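Local structure of sugar-binding transport ATP-binding protein (Pyrococcus horikoshii, 1V43) at residues L32-K35 against F39-L42; T195-V198 against V203-M206; R211-N216 against L221-P226; V238-F241 against P245-N248. The protein binds ATP and probably hydrolyses it to power sugar uptake, as the nucleotide-binding subunit of an ABC-type transporter. One frame throughout, in Å; residues are numbered along the deposited sequence.

Contact 1. Residues L32-K35 against F39-L42; sequences LTIK and FLVL
Leu40 sets its CD2 methyl against both Ile34 and Leu32, and the whole contact is made of such hydrocarbon meetings. The tightest is with Ile34, whose side chain crosses that of Leu40 at about a right angle: Ile34 CG1 lies 3.4 Å from Leu40 CD2, closer than carbons usually come, and Ile34 CD1 follows at 3.7 Å from the same methyl. Leu32 approaches differently. Its end meets that of Leu40 tip to tip, with Leu32 CD1 4.0 Å from Leu40 CD2, and the same Leu32 methyl stands 4.3 Å from Leu42 CD2. With CG anti to the backbone N (chi1 171°), Leu40 sends its branch out to both partners. Branched aliphatic residues suit this buried seam, since they fill it without carrying polar groups into it.

The polar backbone is served separately on each side. Leu32 and Ile34 pair with Leu14 and Val12 of their own antiparallel sheet, whereas Leu40 pairs with Thr195 and Tyr197 in the central mixed sheet. The two strand axes stay 9.3 Å apart, a face-to-face distance between the two sheets of an ABC nucleotide-binding domain. Leu42 also lies against the side chain of Lys50, an ATP-binding residue of the Walker A (P-loop) motif. Shape and exclusion of water, with no polar bond between the segments, therefore join the antiparallel sheet to the nucleotide-binding core.

Contact 2. Residues T195-V198 against V203-M206; sequences TIYV and VEAM
The hydroxyl of Tyr197 donates a hydrogen bond to the carboxylate of Glu204, and this one pairing makes up the contact. Tyr197 OH lies 2.8 Å from Glu204 OE2, which sits in the plane of the ring at its edge, so that Tyr197 CE2 is also only 3.4 Å from Glu204 OE2. The two flat groups are turned steeply, 73° apart, and the hydroxyl meets the oxygen from above the carboxylate plane, 59° out of it. Both side chains leave their backbones with CG anti to N (chi1 -176° for Glu204), and the extended glutamate reaches from the helix to the strand's tyrosine.

The strand side is closely packed. The Tyr197 ring meets that of Phe39 and touches Met165, Pro168 and Leu169, which suits a large aromatic whose hydroxyl alone needs a polar partner. The helix is less enclosed at Val203, which is partly exposed and packs on Leu320 of the second subunit; Met206, buried, meets Ala319 of that subunit. Neither takes part in the bond to the strand.

Strand 194-199 and helix 202-208 flank the short turn that, in ABC ATPases, carries the switch histidine. Glu204 OE1 forms salt bridges with Arg177 and Arg181, while OE2 accepts from the tyrosine. A buried carboxylate held by two arginines and a phenol has its rotation fixed from both oxygens; its charge is probably compensated, and it would be expected to stay ionised.

Contact 3. Residues R211-N216 against L221-P226; sequences RIAVMN and LQIGSP
Ile212 and Gly224 pair through both of their backbone polar groups: Ile212 N reaches Gly224 O at 2.7 Å, and Gly224 N returns to Ile212 O at 3.0 Å. Ile212 O takes a second, weaker contact from the CA-H of Ile223, at 3.1 Å from Ile223 CA. Further along, Val214 N donates to Gln222 O at 2.8 Å, while Val214 O accepts from Leu221 N at 2.9 Å. Because Leu221 and Gln222 both face Val214, this end is a classic beta bulge within the antiparallel hairpin of strands 211-216 and 219-224, which closes one edge of the mixed sheet of the nucleotide-binding domain. The other edge of strand 211-216 bonds to strand 39-43.

Side chains fill in around this frame. Ile223 lays CD1 over one face of the Arg211 guanidinium, 3.3 Å from Arg211 NH2; its CG1 anti to the backbone N (chi1 -176°) extends the methyl that far. The arginine's charge is met by Glu38, to which NH1 forms a salt bridge, and NH1 also bonds to Thr33 O. Gln222 turns its amide away from the hairpin, OE1 accepting from Asn234 N and NE2 donating to Arg232 O. Glycine at 224 suits a fully extended backbone (phi 178°). Ser225, at the N-cap, caps a helix NH with OG, and its own N bonds to Glu228 OE1, as in a capping box.

Contact 4. Residues V238-F241 against P245-N248; sequences VATF and PEMN
The carboxylate of Glu246 lays one face over the carbonyl oxygen of Thr240: Glu246 CD stands 3.5 Å from Thr240 O, almost straight above the carboxylate plane. The CB of Thr240 lies on that same face, 3.9 Å from Glu246 OE1. OE1 also has a long, weak ion pair with Lys175 NZ of the second subunit. Here helix 236-241 of the nucleotide-binding domain leads through a short loop to strand 248-255 of the OB-fold domain; in MalK-type ATPases this second domain is regulatory.

The chain of Glu246 is extended beyond CG and lies against the backbone at Thr240, so its methylene touches there too, Glu246 CG being 3.4 Å from Thr240 O. A glutamate suits the place chiefly for its aliphatic stem, which packs on the helix; its charge has at most a weak partner in Lys175 of the second subunit. Thr240 turns its hydroxyl back on its own helix, where OG1 bonds to Val236 O, and its CG2 methyl is left facing the loop.

Met247 supplies the apolar half. With CG anti to the backbone N (chi1 168°) and a bend at the thioether, it brings SD to 3.8 Å from Ala239 CB, a small side chain that lets the sulfur come close to the helix. Met247 also rests on His361 and Phe363 of the OB-fold sheet. A water lies 2.8 Å from Ala239 O, which also has a weak bond from Arg289 NH1, and accepts from Met247 N at 2.8 Å.

Followed from the N terminus, the four contacts come in series, each closing a short loop before the next opens, so none nests in or crosses another. Contact 1 joins the antiparallel sheet to strand 39-43 of the mixed sheet. Contact 2 begins on the neighbouring strand 194-199, where Tyr197 O probably accepts from Leu42 N, and turns back through helix 202-208. That helix leads directly into contact 3, the edge hairpin, whose Ala213 N probably bonds to Val41 O of contact 1 and whose Ile212 packs on Met206 of contact 2. Contact 4 touches contact 3 through Val238 and carries the chain into the OB-fold domain; its centre lies about 22 Å from that of contact 1.

Contact 1. Residues L32-K35 against F39-L42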
loop_
_atom_site.group_PDB
_atom_site.type_symbol
_atom_site.label_atom_id
_atom_site.label_comp_id
_atom_site.label_asym_id
_atom_site.label_seq_id
_atom_site.Cartn_x
_atom_site.Cartn_y
_atom_site.Cartn_z
ATOM N N LEU A 32 8.131 -29.338 -4.557
ATOM C CA LEU A 32 7.417 -28.470 -5.472
ATOM C C LEU A 32 7.596 -28.859 -6.928
ATOM O O LEU A 32 8.711 -29.114 -7.374
ATOM C CB LEU A 32 7.945 -27.043 -5.306
ATOM C CG LEU A 32 7.020 -25.884 -4.979
ATOM C CD1 LEU A 32 7.808 -24.573 -5.012
ATOM C CD2 LEU A 32 5.888 -25.863 -5.982
ATOM N N THR A 33 6.496 -28.881 -7.665
ATOM C CA THR A 33 6.545 -29.163 -9.089
ATOM C C THR A 33 6.056 -27.903 -9.806
ATOM O O THR A 33 4.861 -27.617 -9.838
ATOM C CB THR A 33 5.664 -30.361 -9.470
ATOM O OG1 THR A 33 6.132 -31.529 -8.789
ATOM C CG2 THR A 33 5.733 -30.613 -10.951
ATOM N N ILE A 34 7.005 -27.143 -10.345
ATOM C CA ILE A 34 6.734 -25.905 -11.068
ATOM C C ILE A 34 6.445 -26.223 -12.530
ATOM O O ILE A 34 7.329 -26.653 -13.257
ATOM C CB ILE A 34 7.940 -24.965 -10.930
ATOM C CG1 ILE A 34 8.141 -24.669 -9.437
ATOM C CG2 ILE A 34 7.689 -23.669 -11.659
ATOM C CD1 ILE A 34 9.481 -24.176 -9.073
ATOM N N LYS A 35 5.205 -25.996 -12.964
ATOM C CA LYS A 35 4.811 -26.335 -14.330
ATOM C C LYS A 35 5.530 -25.580 -15.439
ATOM O O LYS A 35 5.868 -24.400 -15.297
ATOM C CB LYS A 35 3.284 -26.226 -14.478
ATOM C CG LYS A 35 2.534 -27.117 -13.457
ATOM C CD LYS A 35 1.016 -27.057 -13.583
ATOM C CE LYS A 35 0.339 -27.724 -12.372
ATOM N NZ LYS A 35 -1.152 -27.725 -12.478
ATOM N N PHE A 39 4.138 -18.969 -14.226
ATOM C CA PHE A 39 4.760 -17.888 -13.489
ATOM C C PHE A 39 4.485 -18.235 -12.039
ATOM O O PHE A 39 3.370 -18.060 -11.566
ATOM C CB PHE A 39 4.095 -16.552 -13.835
ATOM C CG PHE A 39 4.911 -15.362 -13.456
ATOM C CD1 PHE A 39 5.317 -14.449 -14.423
ATOM C CD2 PHE A 39 5.310 -15.165 -12.144
ATOM C CE1 PHE A 39 6.105 -13.369 -14.088
ATOM C CE2 PHE A 39 6.101 -14.078 -11.803
ATOM C CZ PHE A 39 6.499 -13.179 -12.777
ATOM N N LEU A 40 5.471 -18.781 -11.344
ATOM C CA LEU A 40 5.253 -19.124 -9.950
ATOM C C LEU A 40 5.881 -18.091 -9.035
ATOM O O LEU A 40 7.058 -17.788 -9.163
ATOM C CB LEU A 40 5.851 -20.486 -9.618
ATOM C CG LEU A 40 5.835 -20.792 -8.109
ATOM C CD1 LEU A 40 4.399 -21.082 -7.645
ATOM C CD2 LEU A 40 6.735 -21.980 -7.810
ATOM N N VAL A 41 5.085 -17.546 -8.122
ATOM C CA VAL A 41 5.604 -16.582 -7.159
ATOM C C VAL A 41 5.844 -17.276 -5.822
ATOM O O VAL A 41 4.996 -18.039 -5.349
ATOM C CB VAL A 41 4.617 -15.421 -6.880
ATOM C CG1 VAL A 41 5.153 -14.573 -5.730
ATOM C CG2 VAL A 41 4.436 -14.555 -8.122
ATOM N N LEU A 42 7.016 -17.050 -5.239
ATOM C CA LEU A 42 7.319 -17.592 -3.925
ATOM C C LEU A 42 7.074 -16.372 -3.023
ATOM O O LEU A 42 7.809 -15.380 -3.077
ATOM C CB LEU A 42 8.767 -18.057 -3.830
ATOM C CG LEU A 42 9.232 -19.126 -4.818
ATOM C CD1 LEU A 42 10.685 -19.491 -4.503
ATOM C CD2 LEU A 42 8.310 -20.344 -4.751
#

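Contact 2. Residues T195-V198 against V203-M206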
loop_
_atom_site.group_PDB
_atom_site.type_symbol
_atom_site.label_atom_id
_atom_site.label_comp_id
_atom_site.label_asym_id
_atom_site.label_seq_id
_atom_site.Cartn_x
_atom_site.Cartn_y
_atom_site.Cartn_z
ATOM N N THR A 195 8.931 -19.227 -14.942
ATOM C CA THR A 195 9.463 -18.143 -14.128
ATOM C C THR A 195 9.164 -18.370 -12.660
ATOM O O THR A 195 8.026 -18.655 -12.294
ATOM C CB THR A 195 8.817 -16.765 -14.578
ATOM O OG1 THR A 195 9.068 -16.552 -15.968
ATOM C CG2 THR A 195 9.387 -15.583 -13.801
ATOM N N ILE A 196 10.201 -18.244 -11.832
ATOM C CA ILE A 196 10.096 -18.399 -10.390
ATOM C C ILE A 196 10.433 -17.007 -9.859
ATOM O O ILE A 196 11.540 -16.487 -10.038
ATOM C CB ILE A 196 11.060 -19.502 -9.890
ATOM C CG1 ILE A 196 10.736 -20.805 -10.641
ATOM C CG2 ILE A 196 10.902 -19.702 -8.372
ATOM C CD1 ILE A 196 11.661 -21.954 -10.382
ATOM N N TYR A 197 9.439 -16.400 -9.228
ATOM C CA TYR A 197 9.514 -15.021 -8.757
ATOM C C TYR A 197 9.380 -14.894 -7.246
ATOM O O TYR A 197 8.382 -15.315 -6.667
ATOM C CB TYR A 197 8.387 -14.251 -9.444
ATOM C CG TYR A 197 8.449 -12.747 -9.411
ATOM C CD1 TYR A 197 8.848 -12.021 -10.542
ATOM C CD2 TYR A 197 8.016 -12.037 -8.294
ATOM C CE1 TYR A 197 8.803 -10.624 -10.560
ATOM C CE2 TYR A 197 7.962 -10.639 -8.301
ATOM C CZ TYR A 197 8.356 -9.948 -9.439
ATOM O OH TYR A 197 8.273 -8.587 -9.446
ATOM N N VAL A 198 10.388 -14.292 -6.624
ATOM C CA VAL A 198 10.403 -14.108 -5.181
ATOM C C VAL A 198 9.993 -12.704 -4.729
ATOM O O VAL A 198 10.559 -11.708 -5.190
ATOM C CB VAL A 198 11.806 -14.378 -4.619
ATOM C CG1 VAL A 198 11.887 -13.874 -3.174
ATOM C CG2 VAL A 198 12.126 -15.864 -4.701
ATOM N N VAL A 203 0.355 -8.089 -2.605
ATOM C CA VAL A 203 -0.355 -7.522 -3.761
ATOM C C VAL A 203 0.377 -7.850 -5.069
ATOM O O VAL A 203 -0.255 -8.165 -6.081
ATOM C CB VAL A 203 -0.520 -5.986 -3.669
ATOM C CG1 VAL A 203 -0.954 -5.425 -5.031
ATOM C CG2 VAL A 203 -1.579 -5.631 -2.598
ATOM N N GLU A 204 1.705 -7.779 -5.046
ATOM C CA GLU A 204 2.504 -8.071 -6.240
ATOM C C GLU A 204 2.355 -9.556 -6.579
ATOM O O GLU A 204 2.194 -9.929 -7.735
ATOM C CB GLU A 204 3.976 -7.727 -5.983
ATOM C CG GLU A 204 4.914 -7.887 -7.187
ATOM C CD GLU A 204 6.174 -7.029 -7.041
ATOM O OE1 GLU A 204 6.026 -5.794 -6.952
ATOM O OE2 GLU A 204 7.300 -7.576 -7.015
ATOM N N ALA A 205 2.393 -10.396 -5.557
ATOM C CA ALA A 205 2.244 -11.827 -5.768
ATOM C C ALA A 205 0.898 -12.134 -6.450
ATOM O O ALA A 205 0.860 -12.834 -7.448
ATOM C CB ALA A 205 2.360 -12.556 -4.439
ATOM N N MET A 206 -0.194 -11.592 -5.915
ATOM C CA MET A 206 -1.527 -11.810 -6.473
ATOM C C MET A 206 -1.643 -11.295 -7.899
ATOM O O MET A 206 -2.406 -11.820 -8.705
ATOM C CB MET A 206 -2.578 -11.119 -5.604
ATOM C CG MET A 206 -2.813 -11.775 -4.246
ATOM S SD MET A 206 -3.661 -13.345 -4.429
ATOM C CE MET A 206 -5.355 -12.802 -4.552
#

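Contact 3. Residues R211-N216 against L221-P226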
loop_
_atom_site.group_PDB
_atom_site.type_symbol
_atom_site.label_atom_id
_atom_site.label_comp_id
_atom_site.label_asym_id
_atom_site.label_seq_id
_atom_site.Cartn_x
_atom_site.Cartn_y
_atom_site.Cartn_z
ATOM N N ARG A 211 0.345 -19.031 -10.079
ATOM C CA ARG A 211 0.218 -19.736 -8.827
ATOM C C ARG A 211 1.132 -19.048 -7.837
ATOM O O ARG A 211 2.101 -18.390 -8.211
ATOM C CB ARG A 211 0.587 -21.204 -8.977
ATOM C CG ARG A 211 -0.513 -22.062 -9.633
ATOM C CD ARG A 211 -0.317 -23.531 -9.281
ATOM N NE ARG A 211 0.989 -24.036 -9.695
ATOM C CZ ARG A 211 1.523 -25.166 -9.244
ATOM N NH1 ARG A 211 2.715 -25.569 -9.668
ATOM N NH2 ARG A 211 0.869 -25.891 -8.350
ATOM N N ILE A 212 0.806 -19.197 -6.569
ATOM C CA ILE A 212 1.565 -18.589 -5.504
ATOM C C ILE A 212 1.890 -19.681 -4.491
ATOM O O ILE A 212 1.029 -20.493 -4.137
ATOM C CB ILE A 212 0.714 -17.481 -4.784
ATOM C CG1 ILE A 212 0.370 -16.339 -5.737
ATOM C CG2 ILE A 212 1.462 -16.935 -3.610
ATOM C CD1 ILE A 212 -0.524 -15.266 -5.092
ATOM N N ALA A 213 3.131 -19.698 -4.034
ATOM C CA ALA A 213 3.566 -20.654 -3.031
ATOM C C ALA A 213 3.920 -19.839 -1.785
ATOM O O ALA A 213 4.940 -19.158 -1.759
ATOM C CB ALA A 213 4.787 -21.412 -3.528
ATOM N N VAL A 214 3.074 -19.906 -0.767
ATOM C CA VAL A 214 3.298 -19.166 0.468
ATOM C C VAL A 214 4.264 -19.946 1.367
ATOM O O VAL A 214 4.093 -21.142 1.598
ATOM C CB VAL A 214 1.972 -18.957 1.217
ATOM C CG1 VAL A 214 2.161 -17.993 2.381
ATOM C CG2 VAL A 214 0.919 -18.459 0.254
ATOM N N MET A 215 5.283 -19.260 1.864
ATOM C CA MET A 215 6.280 -19.882 2.718
ATOM C C MET A 215 6.433 -19.144 4.038
ATOM O O MET A 215 6.247 -17.937 4.107
ATOM C CB MET A 215 7.637 -19.926 2.004
ATOM C CG MET A 215 7.699 -20.870 0.815
ATOM S SD MET A 215 9.335 -20.853 0.046
ATOM C CE MET A 215 10.282 -21.848 1.275
ATOM N N ASN A 216 6.778 -19.893 5.080
ATOM C CA ASN A 216 6.987 -19.355 6.421
ATOM C C ASN A 216 7.911 -20.330 7.157
ATOM O O ASN A 216 7.665 -21.538 7.159
ATOM C CB ASN A 216 5.653 -19.233 7.174
ATOM C CG ASN A 216 5.820 -18.641 8.571
ATOM O OD1 ASN A 216 6.284 -17.515 8.727
ATOM N ND2 ASN A 216 5.443 -19.406 9.587
ATOM N N LEU A 221 3.726 -23.629 3.010
ATOM C CA LEU A 221 2.424 -23.712 3.658
ATOM C C LEU A 221 1.310 -24.024 2.675
ATOM O O LEU A 221 0.420 -24.829 2.968
ATOM C CB LEU A 221 2.112 -22.413 4.394
ATOM C CG LEU A 221 3.081 -22.087 5.530
ATOM C CD1 LEU A 221 2.554 -20.903 6.328
ATOM C CD2 LEU A 221 3.226 -23.303 6.436
ATOM N N GLN A 222 1.363 -23.416 1.495
ATOM C CA GLN A 222 0.318 -23.654 0.508
ATOM C C GLN A 222 0.717 -23.170 -0.882
ATOM O O GLN A 222 1.441 -22.190 -1.028
ATOM C CB GLN A 222 -0.975 -22.930 0.950
ATOM C CG GLN A 222 -2.179 -23.085 0.006
ATOM C CD GLN A 222 -3.488 -22.533 0.584
ATOM O OE1 GLN A 222 -3.542 -22.044 1.719
ATOM N NE2 GLN A 222 -4.548 -22.611 -0.202
ATOM N N ILE A 223 0.276 -23.893 -1.903
ATOM C CA ILE A 223 0.513 -23.453 -3.260
ATOM C C ILE A 223 -0.823 -23.538 -4.002
ATOM O O ILE A 223 -1.591 -24.486 -3.826
ATOM C CB ILE A 223 1.610 -24.277 -4.010
ATOM C CG1 ILE A 223 1.822 -23.653 -5.396
ATOM C CG2 ILE A 223 1.223 -25.759 -4.129
ATOM C CD1 ILE A 223 2.847 -24.335 -6.264
ATOM N N GLY A 224 -1.113 -22.510 -4.792
ATOM C CA GLY A 224 -2.339 -22.482 -5.567
ATOM C C GLY A 224 -2.468 -21.176 -6.341
ATOM O O GLY A 224 -1.617 -20.283 -6.235
ATOM N N SER A 225 -3.535 -21.065 -7.126
ATOM C CA SER A 225 -3.798 -19.859 -7.895
ATOM C C SER A 225 -4.194 -18.741 -6.922
ATOM O O SER A 225 -4.636 -19.010 -5.807
ATOM C CB SER A 225 -4.968 -20.090 -8.845
ATOM O OG SER A 225 -6.172 -20.093 -8.099
ATOM N N PRO A 226 -4.045 -17.476 -7.335
ATOM C CA PRO A 226 -4.400 -16.322 -6.491
ATOM C C PRO A 226 -5.813 -16.478 -5.898
ATOM O O PRO A 226 -6.054 -16.131 -4.742
ATOM C CB PRO A 226 -4.305 -15.154 -7.465
ATOM C CG PRO A 226 -3.142 -15.590 -8.351
ATOM C CD PRO A 226 -3.471 -17.037 -8.620
#

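Contact 4. Residues V238-F241 against P245-N248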
loop_
_atom_site.group_PDB
_atom_site.type_symbol
_atom_site.label_atom_id
_atom_site.label_comp_id
_atom_site.label_asym_id
_atom_site.label_seq_id
_atom_site.Cartn_x
_atom_site.Cartn_y
_atom_site.Cartn_z
ATOM N N VAL A 238 -1.654 -18.166 6.063
ATOM C CA VAL A 238 -1.949 -17.827 4.671
ATOM C C VAL A 238 -3.153 -16.872 4.616
ATOM O O VAL A 238 -3.166 -15.912 3.844
ATOM C CB VAL A 238 -2.280 -19.101 3.814
ATOM C CG1 VAL A 238 -2.688 -18.686 2.423
ATOM C CG2 VAL A 238 -1.046 -20.047 3.726
ATOM N N ALA A 239 -4.164 -17.142 5.436
ATOM C CA ALA A 239 -5.357 -16.310 5.448
ATOM C C ALA A 239 -5.033 -14.854 5.754
ATOM O O ALA A 239 -5.658 -13.957 5.202
ATOM C CB ALA A 239 -6.364 -16.832 6.473
ATOM N N THR A 240 -4.049 -14.621 6.621
ATOM C CA THR A 240 -3.705 -13.257 7.009
ATOM C C THR A 240 -2.511 -12.638 6.296
ATOM O O THR A 240 -2.180 -11.483 6.553
ATOM C CB THR A 240 -3.466 -13.159 8.544
ATOM O OG1 THR A 240 -2.357 -13.988 8.910
ATOM C CG2 THR A 240 -4.704 -13.618 9.317
ATOM N N PHE A 241 -1.862 -13.382 5.406
ATOM C CA PHE A 241 -0.704 -12.833 4.708
ATOM C C PHE A 241 -1.094 -12.219 3.365
ATOM O O PHE A 241 -0.339 -11.439 2.778
ATOM C CB PHE A 241 0.371 -13.905 4.494
ATOM C CG PHE A 241 1.752 -13.341 4.312
ATOM C CD1 PHE A 241 2.504 -12.927 5.416
ATOM C CD2 PHE A 241 2.279 -13.166 3.038
ATOM C CE1 PHE A 241 3.752 -12.346 5.246
ATOM C CE2 PHE A 241 3.518 -12.591 2.857
ATOM C CZ PHE A 241 4.263 -12.176 3.958
ATOM N N PRO A 245 -6.712 -4.461 4.288
ATOM C CA PRO A 245 -6.592 -4.904 5.685
ATOM C C PRO A 245 -6.767 -6.420 5.787
ATOM O O PRO A 245 -7.520 -7.020 5.028
ATOM C CB PRO A 245 -7.750 -4.200 6.384
ATOM C CG PRO A 245 -8.061 -3.046 5.522
ATOM C CD PRO A 245 -7.828 -3.509 4.135
ATOM N N GLU A 246 -6.090 -7.009 6.762
ATOM C CA GLU A 246 -6.118 -8.438 7.019
ATOM C C GLU A 246 -7.457 -9.045 7.426
ATOM O O GLU A 246 -8.342 -8.363 7.917
ATOM C CB GLU A 246 -5.098 -8.744 8.112
ATOM C CG GLU A 246 -3.665 -8.606 7.668
ATOM C CD GLU A 246 -2.679 -8.842 8.807
ATOM O OE1 GLU A 246 -3.052 -9.528 9.793
ATOM O OE2 GLU A 246 -1.531 -8.349 8.703
ATOM N N MET A 247 -7.585 -10.352 7.243
ATOM C CA MET A 247 -8.797 -11.066 7.636
ATOM C C MET A 247 -8.956 -10.974 9.147
ATOM O O MET A 247 -7.981 -11.131 9.878
ATOM C CB MET A 247 -8.691 -12.539 7.257
ATOM C CG MET A 247 -9.786 -13.423 7.875
ATOM S SD MET A 247 -9.604 -15.197 7.462
ATOM C CE MET A 247 -9.804 -15.148 5.665
ATOM N N ASN A 248 -10.172 -10.718 9.618
ATOM C CA ASN A 248 -10.424 -10.644 11.055
ATOM C C ASN A 248 -10.366 -12.056 11.641
ATOM O O ASN A 248 -11.039 -12.962 11.154
ATOM C CB ASN A 248 -11.806 -10.045 11.324
ATOM C CG ASN A 248 -11.934 -8.632 10.811
ATOM O OD1 ASN A 248 -12.628 -8.369 9.825
ATOM N ND2 ASN A 248 -11.250 -7.710 11.467
HETATM O O HOH W 1 -5.677 -11.206 5.387
#